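Local coordinates for oxidoreductase, NAD-binding/iron-sulfur cluster-binding protein (Nitratireductor pacificus pht-3B, PDB 6ZXU), which is a catabolic reductive dehalogenase that carries a cobalamin and two 4Fe-4S clusters and probably removes halogen from organohalide substrates, at residues 435-446 against 582-593; 630-639 against 657-665. All blocks are in the same frame, centred on the assembly; numbering follows the deposited sequence.

In the fold
Interactions 1 and 2 follow one another along the chain, yet their centres lie about 10 Å apart, and together they illustrate how loops distant in sequence can be stacked in layers on one side of a metal site. Interaction 1 is the inner, buried layer: it holds C588 and C591, ligands of one 4Fe-4S cluster, and borders the cobalamin, about 3 Å from the side chain of M592. Interaction 2 is the outer, surface layer. The two meet at the salt bridge from R661 NE to D441 OD2, 2.7 Å, and where N659 ND2 lies 2.8 Å from D441 O. R661 is itself about 7 Å from C588, side chain to side chain, which puts interaction 2 next to the cluster-binding loop.

Interaction 1 (435-446 against 582-593); sequences MEGASGDDWISA and QMKGSACGRCMK. With SF4 (iron/sulfur cluster), chain E.
The backbones of 435-446 and 582-593 run close enough for D442 and G585 to bring their CA atoms within 3.8 Å; G589 N donates to G440 O and S586 N to D442 O. The glycines G440 and G585 allow this, as a CB on either would collide with the other backbone; G585 CA instead sits over the W443 ring, 3.5 Å from the six-membered centroid, a CH-pi contact. K593 runs alongside M435 in the opposite direction, its CB against M435 CG, then bends at chi4 (68°) and delivers NZ to M435 O at 2.9 Å; a weaker bond goes to A438 O. An extended chain, chi1 -177°, carries R590 NH1 out to S439 O at 2.9 Å within the guanidinium plane, while E548 takes NH2. Q582 NE2 links the two loops, donating to D441 O and to A587 O of its own segment. These bonds frame the cysteine loop of a ferredoxin-like 4Fe-4S site, where C588 SG binds iron FE2 and C591 SG binds iron FE3, each at 2.3 Å. The contact thus joins the loop linking helices 432-437 and 445-469 to the one between helices 572-581 and 590-594, Y578 of helix 572-581 bonding D441.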
loop_
_atom_site.group_PDB
_atom_site.type_symbol
_atom_site.label_atom_id
_atom_site.label_comp_id
_atom_site.label_asym_id
_atom_site.label_seq_id
_atom_site.Cartn_x
_atom_site.Cartn_y
_atom_site.Cartn_z
ATOM N N MET A 435 -10.172 -5.219 3.342
ATOM C CA MET A 435 -11.242 -4.482 2.750
ATOM C C MET A 435 -12.529 -5.287 2.683
ATOM O O MET A 435 -13.627 -4.691 2.686
ATOM C CB MET A 435 -10.820 -3.969 1.326
ATOM C CG MET A 435 -11.410 -2.653 0.936
ATOM S SD MET A 435 -10.635 -2.020 -0.658
ATOM C CE MET A 435 -8.959 -1.606 -0.119
ATOM N N GLU A 436 -12.435 -6.605 2.607
ATOM C CA GLU A 436 -13.616 -7.451 2.593
ATOM C C GLU A 436 -14.449 -7.323 3.873
ATOM O O GLU A 436 -15.632 -7.428 3.817
ATOM C CB GLU A 436 -13.221 -8.939 2.386
ATOM C CG GLU A 436 -13.159 -9.359 0.921
ATOM C CD GLU A 436 -14.437 -8.955 0.068
ATOM O OE1 GLU A 436 -14.403 -7.939 -0.731
ATOM O OE2 GLU A 436 -15.509 -9.637 0.217
ATOM N N GLY A 437 -13.787 -7.184 5.016
ATOM C CA GLY A 437 -14.450 -7.046 6.290
ATOM C C GLY A 437 -15.066 -5.672 6.525
ATOM O O GLY A 437 -15.874 -5.511 7.396
ATOM N N ALA A 438 -14.637 -4.662 5.742
ATOM C CA ALA A 438 -14.796 -3.233 6.025
ATOM C C ALA A 438 -15.960 -2.691 5.249
ATOM O O ALA A 438 -16.373 -3.232 4.254
ATOM C CB ALA A 438 -13.548 -2.478 5.635
ATOM N N SER A 439 -16.494 -1.596 5.738
ATOM C CA SER A 439 -17.508 -0.834 5.032
ATOM C C SER A 439 -16.860 -0.008 3.853
ATOM O O SER A 439 -17.550 0.429 2.951
ATOM C CB SER A 439 -18.203 0.146 6.006
ATOM O OG SER A 439 -19.237 0.821 5.323
ATOM N N GLY A 440 -15.556 0.219 3.932
ATOM C CA GLY A 440 -14.896 1.191 3.078
ATOM C C GLY A 440 -14.718 2.556 3.654
ATOM O O GLY A 440 -13.706 3.204 3.374
ATOM N N ASP A 441 -15.698 3.005 4.483
ATOM C CA ASP A 441 -15.599 4.274 5.207
ATOM C C ASP A 441 -15.725 4.101 6.745
ATOM O O ASP A 441 -16.211 4.992 7.438
ATOM C CB ASP A 441 -16.624 5.205 4.707
ATOM C CG ASP A 441 -18.042 4.581 4.763
ATOM O OD1 ASP A 441 -18.177 3.364 5.068
ATOM O OD2 ASP A 441 -18.988 5.297 4.416
ATOM N N ASP A 442 -15.210 3.002 7.289
ATOM C CA ASP A 442 -15.235 2.804 8.732
ATOM C C ASP A 442 -13.930 3.093 9.358
ATOM O O ASP A 442 -13.145 3.845 8.799
ATOM C CB ASP A 442 -15.748 1.385 9.038
ATOM C CG ASP A 442 -14.855 0.262 8.441
ATOM O OD1 ASP A 442 -13.652 0.486 8.242
ATOM O OD2 ASP A 442 -15.376 -0.872 8.224
ATOM N N TRP A 443 -13.644 2.519 10.536
ATOM C CA TRP A 443 -12.488 2.904 11.356
ATOM C C TRP A 443 -11.154 2.450 10.852
ATOM O O TRP A 443 -10.143 2.997 11.244
ATOM C CB TRP A 443 -12.709 2.530 12.892
ATOM C CG TRP A 443 -13.860 3.295 13.353
ATOM C CD1 TRP A 443 -15.139 2.873 13.502
ATOM C CD2 TRP A 443 -13.871 4.714 13.560
ATOM N NE1 TRP A 443 -15.933 3.950 13.825
ATOM C CE2 TRP A 443 -15.184 5.088 13.835
ATOM C CE3 TRP A 443 -12.899 5.683 13.574
ATOM C CZ2 TRP A 443 -15.543 6.441 14.109
ATOM C CZ3 TRP A 443 -13.237 7.017 13.853
ATOM C CH2 TRP A 443 -14.554 7.377 14.116
ATOM N N ILE A 444 -11.127 1.518 9.923
ATOM C CA ILE A 444 -9.848 1.014 9.402
ATOM C C ILE A 444 -9.434 1.659 8.055
ATOM O O ILE A 444 -8.376 1.395 7.544
ATOM C CB ILE A 444 -9.894 -0.510 9.315
ATOM C CG1 ILE A 444 -8.474 -1.141 9.335
ATOM C CG2 ILE A 444 -10.638 -1.000 8.077
ATOM C CD1 ILE A 444 -7.711 -0.783 10.565
ATOM N N SER A 445 -10.324 2.430 7.453
ATOM C CA SER A 445 -10.131 2.882 6.075
ATOM C C SER A 445 -8.816 3.654 5.893
ATOM O O SER A 445 -7.994 3.292 5.071
ATOM C CB SER A 445 -11.294 3.748 5.612
ATOM O OG SER A 445 -11.060 4.239 4.325
ATOM N N ALA A 446 -8.614 4.658 6.714
ATOM C CA ALA A 446 -7.416 5.428 6.618
ATOM C C ALA A 446 -6.174 4.622 6.978
ATOM O O ALA A 446 -5.083 4.909 6.448
ATOM C CB ALA A 446 -7.473 6.642 7.491
ATOM N N GLN A 582 -16.628 13.129 7.619
ATOM C CA GLN A 582 -17.563 12.148 8.122
ATOM C C GLN A 582 -17.069 11.515 9.434
ATOM O O GLN A 582 -15.851 11.337 9.648
ATOM C CB GLN A 582 -17.905 11.110 7.067
ATOM C CG GLN A 582 -16.788 10.110 6.705
ATOM C CD GLN A 582 -16.916 8.821 7.496
ATOM O OE1 GLN A 582 -17.895 8.612 8.203
ATOM N NE2 GLN A 582 -15.968 7.940 7.327
ATOM N N MET A 583 -18.008 11.232 10.343
ATOM C CA MET A 583 -17.692 10.958 11.719
ATOM C C MET A 583 -17.936 9.501 12.154
ATOM O O MET A 583 -17.715 9.185 13.318
ATOM C CB MET A 583 -18.545 11.854 12.637
ATOM C CG MET A 583 -18.294 13.331 12.431
ATOM S SD MET A 583 -19.417 14.417 13.431
ATOM C CE MET A 583 -21.016 14.236 12.537
ATOM N N LYS A 584 -18.361 8.638 11.226
ATOM C CA LYS A 584 -18.594 7.243 11.518
ATOM C C LYS A 584 -17.473 6.333 10.972
ATOM O O LYS A 584 -17.648 5.143 10.757
ATOM C CB LYS A 584 -19.963 6.831 11.101
ATOM C CG LYS A 584 -21.073 7.791 11.535
ATOM C CD LYS A 584 -22.384 7.168 11.870
ATOM C CE LYS A 584 -23.066 6.514 10.734
ATOM N NZ LYS A 584 -24.048 5.446 11.167
ATOM N N GLY A 585 -16.340 6.914 10.775
ATOM C CA GLY A 585 -15.146 6.197 10.422
ATOM C C GLY A 585 -13.986 7.149 10.230
ATOM O O GLY A 585 -14.091 8.371 10.457
ATOM N N SER A 586 -12.875 6.618 9.707
ATOM C CA SER A 586 -11.694 7.432 9.381
ATOM C C SER A 586 -11.444 7.477 7.850
ATOM O O SER A 586 -10.931 6.535 7.289
ATOM C CB SER A 586 -10.503 6.823 10.066
ATOM O OG SER A 586 -9.488 7.757 10.127
ATOM N N ALA A 587 -11.882 8.545 7.217
ATOM C CA ALA A 587 -11.783 8.765 5.736
ATOM C C ALA A 587 -12.640 7.746 4.992
ATOM O O ALA A 587 -13.659 7.316 5.501
ATOM C CB ALA A 587 -10.337 8.752 5.311
ATOM N N CYS A 588 -12.291 7.374 3.777
ATOM C CA CYS A 588 -13.122 6.570 2.915
ATOM C C CYS A 588 -12.355 6.093 1.696
ATOM O O CYS A 588 -11.539 6.853 1.157
ATOM C CB CYS A 588 -14.359 7.338 2.421
ATOM S SG CYS A 588 -15.553 6.396 1.366
ATOM N N GLY A 589 -12.639 4.868 1.298
ATOM C CA GLY A 589 -12.202 4.282 0.024
ATOM C C GLY A 589 -13.149 3.233 -0.452
ATOM O O GLY A 589 -12.773 2.226 -1.053
ATOM N N ARG A 590 -14.417 3.482 -0.220
ATOM C CA ARG A 590 -15.448 2.548 -0.526
ATOM C C ARG A 590 -15.541 2.182 -1.979
ATOM O O ARG A 590 -15.867 1.022 -2.369
ATOM C CB ARG A 590 -16.798 3.067 -0.024
ATOM C CG ARG A 590 -17.954 2.101 -0.248
ATOM C CD ARG A 590 -19.176 2.388 0.642
ATOM N NE ARG A 590 -20.373 1.636 0.217
ATOM C CZ ARG A 590 -20.631 0.388 0.526
ATOM N NH1 ARG A 590 -19.785 -0.270 1.288
ATOM N NH2 ARG A 590 -21.685 -0.212 -0.008
ATOM N N CYS A 591 -15.250 3.149 -2.855
ATOM C CA CYS A 591 -15.248 2.951 -4.310
ATOM C C CYS A 591 -14.257 1.896 -4.688
ATOM O O CYS A 591 -14.500 1.084 -5.614
ATOM C CB CYS A 591 -14.992 4.309 -4.985
ATOM S SG CYS A 591 -13.612 5.241 -4.299
ATOM N N MET A 592 -13.127 1.802 -4.014
ATOM C CA MET A 592 -12.161 0.731 -4.296
ATOM C C MET A 592 -12.696 -0.655 -3.900
ATOM O O MET A 592 -12.453 -1.642 -4.591
ATOM C CB MET A 592 -10.850 0.935 -3.542
ATOM C CG MET A 592 -10.049 2.125 -3.975
ATOM S SD MET A 592 -8.518 2.139 -2.978
ATOM C CE MET A 592 -9.186 2.833 -1.568
ATOM N N LYS A 593 -13.474 -0.712 -2.850
ATOM C CA LYS A 593 -14.038 -1.963 -2.375
ATOM C C LYS A 593 -15.106 -2.486 -3.301
ATOM O O LYS A 593 -15.191 -3.705 -3.510
ATOM C CB LYS A 593 -14.601 -1.736 -0.935
ATOM C CG LYS A 593 -15.286 -2.991 -0.325
ATOM C CD LYS A 593 -16.034 -2.588 0.939
ATOM C CE LYS A 593 -17.050 -3.700 1.351
ATOM N NZ LYS A 593 -16.427 -4.961 1.802
HETATM FE FE1 SF4 E . -14.630 9.533 -2.216
HETATM FE FE2 SF4 E . -15.533 7.433 -0.647
HETATM FE FE3 SF4 E . -14.707 6.949 -3.271
HETATM FE FE4 SF4 E . -17.044 8.295 -2.744
HETATM S S1 SF4 E . -16.544 6.213 -2.222
HETATM S S2 SF4 E . -15.429 8.842 -4.222
HETATM S S3 SF4 E . -16.456 9.437 -0.870
HETATM S S4 SF4 E . -13.481 7.757 -1.598
HETATM O O HOH W 1 -15.837 -6.549 -3.426
HETATM O O HOH W 2 -9.058 6.190 3.506
#

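Interaction 2 (630-639 against 657-665); sequences QNGKRNLIKR and GTNERDLSP
D662 OD1 is gripped by two nitrogens of R634, NH2 at 3.0 Å and NE at 3.3 Å, in a side-on salt bridge that spends both donors on a single oxygen. The NH2 bond uses the syn lone pair and keeps within the guanidinium plane, although the carboxylate itself is turned 27° from that plane. A bend at chi3 brings the R634 guanidinium beside the opposing backbone, where NE also makes a weak bond to R661 O. E660 covers one face of the same group, with its CB 3.5 Å above the plane, so R634 is held by its edge and packed on its flat side. The E660 carboxylate instead serves R639, whose NH1 meets OE2 at 3.0 Å in a nearly straight bond (162°). Here guanidinium and carboxylate stand almost perpendicular, 85° apart, and D643 is a second acidic partner of R639. At the far end L663 packs on the turn: CD1 lies 3.6 Å from Q630 CA, and CD2 rests against the carbonyl oxygen N631 O, which also accepts from K544 NZ; L663 touches helix 544-548 as well. A water donates to both G632 O and R661 O. The arrangement is a surface pairing of two irregular loops, fastened by arginine–carboxylate salt bridges and starting at the Schellman motif, with Q630 as its C-prime residue, that ends helix 619-628.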
loop_
_atom_site.group_PDB
_atom_site.type_symbol
_atom_site.label_atom_id
_atom_site.label_comp_id
_atom_site.label_asym_id
_atom_site.label_seq_id
_atom_site.Cartn_x
_atom_site.Cartn_y
_atom_site.Cartn_z
ATOM N N GLN A 630 -23.891 -10.732 -4.729
ATOM C CA GLN A 630 -23.585 -9.859 -3.584
ATOM C C GLN A 630 -22.095 -9.603 -3.260
ATOM O O GLN A 630 -21.705 -9.552 -2.100
ATOM C CB GLN A 630 -24.278 -10.400 -2.346
ATOM C CG GLN A 630 -25.790 -10.405 -2.561
ATOM C CD GLN A 630 -26.441 -10.891 -1.327
ATOM O OE1 GLN A 630 -27.070 -10.098 -0.643
ATOM N NE2 GLN A 630 -26.202 -12.179 -0.962
ATOM N N ASN A 631 -21.274 -9.457 -4.315
ATOM C CA ASN A 631 -19.900 -9.068 -4.137
ATOM C C ASN A 631 -19.938 -7.666 -3.603
ATOM O O ASN A 631 -20.735 -6.839 -4.010
ATOM C CB ASN A 631 -19.132 -9.192 -5.436
ATOM C CG ASN A 631 -18.943 -10.634 -5.850
ATOM O OD1 ASN A 631 -18.874 -11.494 -5.035
ATOM N ND2 ASN A 631 -18.883 -10.892 -7.110
ATOM N N GLY A 632 -19.113 -7.432 -2.603
ATOM C CA GLY A 632 -19.132 -6.170 -1.887
ATOM C C GLY A 632 -19.840 -6.216 -0.542
ATOM O O GLY A 632 -19.724 -5.291 0.233
ATOM N N LYS A 633 -20.615 -7.245 -0.273
ATOM C CA LYS A 633 -21.152 -7.476 1.069
ATOM C C LYS A 633 -19.987 -7.556 2.077
ATOM O O LYS A 633 -18.900 -7.998 1.734
ATOM C CB LYS A 633 -22.015 -8.737 1.063
ATOM C CG LYS A 633 -22.702 -9.027 2.397
ATOM C CD LYS A 633 -23.667 -10.236 2.478
ATOM C CE LYS A 633 -24.963 -9.972 1.726
ATOM N NZ LYS A 633 -25.803 -8.841 2.238
ATOM N N ARG A 634 -20.181 -7.057 3.302
ATOM C CA ARG A 634 -19.182 -7.125 4.321
ATOM C C ARG A 634 -19.042 -8.577 4.844
ATOM O O ARG A 634 -20.004 -9.209 5.201
ATOM C CB ARG A 634 -19.433 -6.140 5.442
ATOM C CG ARG A 634 -19.380 -4.692 4.985
ATOM C CD ARG A 634 -19.851 -3.661 6.030
ATOM N NE ARG A 634 -21.240 -3.946 6.380
ATOM C CZ ARG A 634 -21.636 -4.508 7.518
ATOM N NH1 ARG A 634 -20.801 -4.688 8.522
ATOM N NH2 ARG A 634 -22.921 -4.799 7.658
ATOM N N ASN A 635 -17.825 -9.077 4.855
ATOM C CA ASN A 635 -17.509 -10.393 5.351
ATOM C C ASN A 635 -17.072 -10.287 6.825
ATOM O O ASN A 635 -15.968 -9.940 7.133
ATOM C CB ASN A 635 -16.418 -11.018 4.490
ATOM C CG ASN A 635 -16.041 -12.426 4.933
ATOM O OD1 ASN A 635 -16.453 -12.900 6.011
ATOM N ND2 ASN A 635 -15.219 -13.096 4.144
ATOM N N LEU A 636 -17.970 -10.623 7.746
ATOM C CA LEU A 636 -17.758 -10.388 9.175
ATOM C C LEU A 636 -16.591 -11.174 9.729
ATOM O O LEU A 636 -15.921 -10.716 10.664
ATOM C CB LEU A 636 -19.079 -10.606 9.995
ATOM N N ILE A 637 -16.212 -12.274 9.087
ATOM C CA ILE A 637 -15.020 -13.007 9.538
ATOM C C ILE A 637 -13.748 -12.187 9.401
ATOM O O ILE A 637 -12.814 -12.390 10.126
ATOM C CB ILE A 637 -14.892 -14.322 8.739
ATOM C CG1 ILE A 637 -15.935 -15.293 9.290
ATOM C CG2 ILE A 637 -13.595 -15.029 8.956
ATOM C CD1 ILE A 637 -16.470 -16.293 8.278
ATOM N N LYS A 638 -13.716 -11.290 8.423
ATOM C CA LYS A 638 -12.510 -10.506 8.151
ATOM C C LYS A 638 -12.393 -9.200 8.956
ATOM O O LYS A 638 -11.479 -8.414 8.746
ATOM C CB LYS A 638 -12.435 -10.221 6.679
ATOM C CG LYS A 638 -12.461 -11.448 5.737
ATOM C CD LYS A 638 -11.212 -12.263 5.908
ATOM C CE LYS A 638 -11.137 -13.293 4.831
ATOM N NZ LYS A 638 -9.823 -13.960 4.920
ATOM N N ARG A 639 -13.335 -8.912 9.842
ATOM C CA ARG A 639 -13.308 -7.717 10.630
ATOM C C ARG A 639 -12.435 -7.912 11.848
ATOM O O ARG A 639 -12.917 -8.234 12.935
ATOM C CB ARG A 639 -14.733 -7.276 10.981
ATOM C CG ARG A 639 -14.799 -5.894 11.625
ATOM C CD ARG A 639 -16.193 -5.370 11.542
ATOM N NE ARG A 639 -16.423 -4.202 12.365
ATOM C CZ ARG A 639 -17.652 -3.684 12.518
ATOM N NH1 ARG A 639 -18.681 -4.231 11.884
ATOM N NH2 ARG A 639 -17.867 -2.601 13.254
ATOM N N GLY A 657 -20.730 6.602 16.162
ATOM C CA GLY A 657 -21.038 5.263 15.629
ATOM C C GLY A 657 -20.053 4.860 14.530
ATOM O O GLY A 657 -18.990 5.489 14.397
ATOM N N THR A 658 -20.457 3.854 13.724
ATOM C CA THR A 658 -19.602 3.207 12.758
ATOM C C THR A 658 -20.393 2.876 11.535
ATOM O O THR A 658 -21.468 2.300 11.602
ATOM C CB THR A 658 -19.031 1.954 13.371
ATOM O OG1 THR A 658 -18.238 2.328 14.513
ATOM C CG2 THR A 658 -18.192 1.168 12.391
ATOM N N ASN A 659 -19.850 3.246 10.372
ATOM C CA ASN A 659 -20.450 2.846 9.076
ATOM C C ASN A 659 -20.387 1.372 8.886
ATOM O O ASN A 659 -19.345 0.739 9.120
ATOM C CB ASN A 659 -19.716 3.537 7.878
ATOM C CG ASN A 659 -19.946 5.011 7.866
ATOM O OD1 ASN A 659 -21.092 5.464 7.860
ATOM N ND2 ASN A 659 -18.867 5.797 7.891
ATOM N N GLU A 660 -21.516 0.781 8.505
ATOM C CA GLU A 660 -21.633 -0.665 8.208
ATOM C C GLU A 660 -22.526 -0.815 6.992
ATOM O O GLU A 660 -23.578 -1.415 7.016
ATOM C CB GLU A 660 -22.154 -1.453 9.401
ATOM C CG GLU A 660 -21.249 -1.312 10.596
ATOM C CD GLU A 660 -21.884 -1.945 11.845
ATOM O OE1 GLU A 660 -23.156 -1.693 12.096
ATOM O OE2 GLU A 660 -21.103 -2.670 12.563
ATOM N N ARG A 661 -22.040 -0.288 5.893
ATOM C CA ARG A 661 -22.807 -0.208 4.681
ATOM C C ARG A 661 -22.859 -1.552 3.962
ATOM O O ARG A 661 -21.911 -2.328 3.932
ATOM C CB ARG A 661 -22.163 0.877 3.779
ATOM C CG ARG A 661 -22.200 2.228 4.402
ATOM C CD ARG A 661 -21.739 3.272 3.414
ATOM N NE ARG A 661 -21.582 4.501 4.091
ATOM C CZ ARG A 661 -22.535 5.398 4.199
ATOM N NH1 ARG A 661 -23.735 5.161 3.679
ATOM N NH2 ARG A 661 -22.312 6.530 4.811
ATOM N N ASP A 662 -24.000 -1.780 3.338
ATOM C CA ASP A 662 -24.252 -2.945 2.511
ATOM C C ASP A 662 -24.545 -2.450 1.101
ATOM O O ASP A 662 -24.748 -1.231 0.888
ATOM C CB ASP A 662 -25.504 -3.651 3.086
ATOM C CG ASP A 662 -25.294 -4.100 4.573
ATOM O OD1 ASP A 662 -24.150 -4.522 4.955
ATOM O OD2 ASP A 662 -26.303 -4.034 5.331
ATOM N N LEU A 663 -24.682 -3.383 0.185
ATOM C CA LEU A 663 -25.028 -3.009 -1.178
ATOM C C LEU A 663 -26.253 -2.102 -1.220
ATOM O O LEU A 663 -27.101 -2.234 -0.345
ATOM C CB LEU A 663 -25.213 -4.232 -1.967
ATOM C CG LEU A 663 -23.904 -5.011 -2.146
ATOM C CD1 LEU A 663 -24.181 -6.440 -2.581
ATOM C CD2 LEU A 663 -23.058 -4.351 -3.232
ATOM N N SER A 664 -26.284 -1.145 -2.148
ATOM C CA SER A 664 -27.355 -0.141 -2.298
ATOM C C SER A 664 -28.169 -0.451 -3.521
ATOM O O SER A 664 -27.708 -1.119 -4.432
ATOM C CB SER A 664 -26.772 1.283 -2.450
ATOM O OG SER A 664 -25.767 1.502 -1.512
ATOM N N PRO A 665 -29.391 0.054 -3.565
ATOM C CA PRO A 665 -30.207 -0.171 -4.749
ATOM C C PRO A 665 -29.905 0.840 -5.860
ATOM O O PRO A 665 -29.313 1.881 -5.629
ATOM C CB PRO A 665 -31.629 0.077 -4.243
ATOM C CG PRO A 665 -31.420 1.153 -3.223
ATOM C CD PRO A 665 -30.136 0.782 -2.518
HETATM O O HOH W 3 -20.838 -2.952 1.456
HETATM O O HOH W 4 -24.594 -5.897 1.201
#